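Local coordinates for geobacter metallireducens SMUG1 (Geobacter metallireducens, PDB 5H9I), which belongs to the uracil-DNA glycosylase superfamily, as a SMUG1 member with an alpha/beta fold built round a parallel sheet, at residues G88-P93 / K100-F105. Residues are numbered along the deposited sequence; the frame is centred on the assembly and turned at random.
Sequences GTVTRP and KRVDGF. With BME (beta-mercaptoethanol), chain F.
In the long irregular loop that joins helix 77-84 to helix 112-125, two irregular segments run in nearly opposite directions, and Val90 meets Val102 and Phe105 between them. With CG1 anti to the backbone N (chi1 179°), Val90 sends that methyl to Val102 CG1, 3.6 Å away, and its CG2 to Phe105 CE1 at 3.8 Å. Beta-branched valines suit the extended backbone at Val90 and Val102, offering one methyl to each neighbour. The other branch of Val102, CG2, presses on Pro93 CD at 3.4 Å, a tight fit, and Tyr36 of helix 33-36 touches Val90, Pro93 and Val102. Gly104 CA lies beside Val90 CB; positive phi suits glycine, and a side chain here would point at Val90, with little room.

No direct backbone hydrogen bond links the segments. A water donates to both Val90 O and Val102 O, while O1 of a beta-mercaptoethanol, probably from the crystallisation liquor, donates to Gly88 O (2.9 Å) and accepts from Phe105 N (3.0 Å).

On the solvent side, the extended chain of Arg92 brings NH1 and NH2 end-on to a single oxygen, Asp103 OD1, the NH2 bond being 2.9 Å long. The planes of guanidinium and carboxylate stand 66° apart. Salt bridges from Arg101 NH1 to Asp103 OD2 (2.8 Å) and from Arg92 NH1 to Glu96 OE2 probably offset the closeness of the two arginines. Water bridge, apolar packing and salt-bridge network together close a strandless surface loop of this SMUG1.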
loop_
_atom_site.group_PDB
_atom_site.type_symbol
_atom_site.label_atom_id
_atom_site.label_comp_id
_atom_site.label_asym_id
_atom_site.label_seq_id
_atom_site.Cartn_x
_atom_site.Cartn_y
_atom_site.Cartn_z
ATOM N N GLY A 88 6.346 -4.420 15.991
ATOM C CA GLY A 88 5.240 -4.552 16.923
ATOM C C GLY A 88 4.489 -5.866 16.791
ATOM O O GLY A 88 4.947 -6.757 16.100
ATOM N N THR A 89 3.370 -5.886 17.437
ATOM C CA THR A 89 2.447 -7.083 17.545
ATOM C C THR A 89 1.716 -7.311 16.276
ATOM O O THR A 89 1.012 -6.463 15.790
ATOM C CB THR A 89 1.478 -6.950 18.702
ATOM O OG1 THR A 89 2.285 -6.853 19.885
ATOM C CG2 THR A 89 0.507 -8.160 18.825
ATOM N N VAL A 90 1.889 -8.511 15.726
ATOM C CA VAL A 90 1.168 -8.947 14.545
ATOM C C VAL A 90 0.621 -10.364 14.861
ATOM O O VAL A 90 1.442 -11.252 15.121
ATOM C CB VAL A 90 2.082 -9.028 13.319
ATOM C CG1 VAL A 90 1.297 -9.525 12.085
ATOM C CG2 VAL A 90 2.827 -7.668 13.059
ATOM N N THR A 91 -0.669 -10.443 14.776
ATOM C CA THR A 91 -1.306 -11.759 15.003
ATOM C C THR A 91 -1.599 -12.445 13.689
ATOM O O THR A 91 -1.550 -11.853 12.645
ATOM C CB THR A 91 -2.585 -11.593 15.822
ATOM O OG1 THR A 91 -3.562 -10.725 15.257
ATOM C CG2 THR A 91 -2.260 -11.087 17.183
ATOM N N ARG A 92 -2.059 -13.708 13.707
ATOM C CA ARG A 92 -2.301 -14.402 12.457
ATOM C C ARG A 92 -3.712 -14.227 11.981
ATOM O O ARG A 92 -4.695 -14.292 12.765
ATOM C CB ARG A 92 -1.903 -15.914 12.594
ATOM C CG ARG A 92 -0.481 -16.143 12.960
ATOM C CD ARG A 92 -0.143 -17.620 13.244
ATOM N NE ARG A 92 1.244 -17.642 13.674
ATOM C CZ ARG A 92 2.276 -17.670 12.849
ATOM N NH1 ARG A 92 2.153 -17.918 11.579
ATOM N NH2 ARG A 92 3.461 -17.595 13.384
ATOM N N PRO A 93 -3.907 -14.063 10.664
ATOM C CA PRO A 93 -5.248 -13.871 10.148
ATOM C C PRO A 93 -6.128 -15.170 10.347
ATOM O O PRO A 93 -5.593 -16.279 10.192
ATOM C CB PRO A 93 -5.063 -13.638 8.644
ATOM C CG PRO A 93 -3.718 -14.218 8.339
ATOM C CD PRO A 93 -2.888 -14.137 9.592
ATOM N N LYS A 100 1.443 -19.363 3.289
ATOM C CA LYS A 100 1.428 -17.832 3.380
ATOM C C LYS A 100 1.268 -17.447 4.821
ATOM O O LYS A 100 0.331 -16.735 5.188
ATOM C CB LYS A 100 0.386 -17.284 2.478
ATOM C CG LYS A 100 0.566 -17.567 1.017
ATOM C CD LYS A 100 1.758 -16.851 0.423
ATOM C CE LYS A 100 2.008 -17.088 -1.060
ATOM N NZ LYS A 100 0.940 -16.564 -1.899
ATOM N N ARG A 101 2.041 -17.996 5.696
ATOM C CA ARG A 101 1.983 -17.751 7.091
ATOM C C ARG A 101 2.401 -16.282 7.427
ATOM O O ARG A 101 3.251 -15.737 6.751
ATOM C CB ARG A 101 2.936 -18.656 7.794
ATOM C CG ARG A 101 2.508 -20.141 7.681
ATOM C CD ARG A 101 3.600 -20.978 8.298
ATOM N NE ARG A 101 3.742 -20.742 9.742
ATOM C CZ ARG A 101 4.830 -20.248 10.365
ATOM N NH1 ARG A 101 5.918 -19.894 9.685
ATOM N NH2 ARG A 101 4.825 -20.129 11.685
ATOM N N VAL A 102 1.768 -15.779 8.443
ATOM C CA VAL A 102 2.024 -14.432 8.956
ATOM C C VAL A 102 2.854 -14.561 10.222
ATOM O O VAL A 102 2.297 -14.764 11.307
ATOM C CB VAL A 102 0.759 -13.637 9.136
ATOM C CG1 VAL A 102 1.012 -12.271 9.744
ATOM C CG2 VAL A 102 0.005 -13.499 7.853
ATOM N N ASP A 103 4.183 -14.532 10.039
ATOM C CA ASP A 103 5.111 -14.532 11.141
ATOM C C ASP A 103 5.441 -13.104 11.692
ATOM O O ASP A 103 6.144 -12.923 12.671
ATOM C CB ASP A 103 6.385 -15.246 10.801
ATOM C CG ASP A 103 6.167 -16.733 10.504
ATOM O OD1 ASP A 103 5.153 -17.253 11.026
ATOM O OD2 ASP A 103 6.896 -17.316 9.695
ATOM N N GLY A 104 4.897 -12.103 11.028
ATOM C CA GLY A 104 5.116 -10.724 11.482
ATOM C C GLY A 104 6.563 -10.304 11.360
ATOM O O GLY A 104 7.219 -10.607 10.383
ATOM N N PHE A 105 7.024 -9.618 12.385
ATOM C CA PHE A 105 8.398 -9.147 12.421
ATOM C C PHE A 105 9.463 -10.242 12.562
ATOM O O PHE A 105 10.629 -9.975 12.407
ATOM C CB PHE A 105 8.508 -8.003 13.381
ATOM C CG PHE A 105 7.804 -6.744 12.868
ATOM C CD1 PHE A 105 6.483 -6.514 13.110
ATOM C CD2 PHE A 105 8.501 -5.884 12.109
ATOM C CE1 PHE A 105 5.820 -5.370 12.597
ATOM C CE2 PHE A 105 7.855 -4.746 11.547
ATOM C CZ PHE A 105 6.542 -4.521 11.826
HETATM C C1 BME F . 6.010 -10.538 15.476
HETATM C C2 BME F . 4.907 -11.288 16.191
HETATM O O1 BME F . 5.466 -9.366 14.925
HETATM S S2 BME F . 3.892 -10.278 17.138
HETATM O O HOH W 1 2.473 -13.624 13.839
#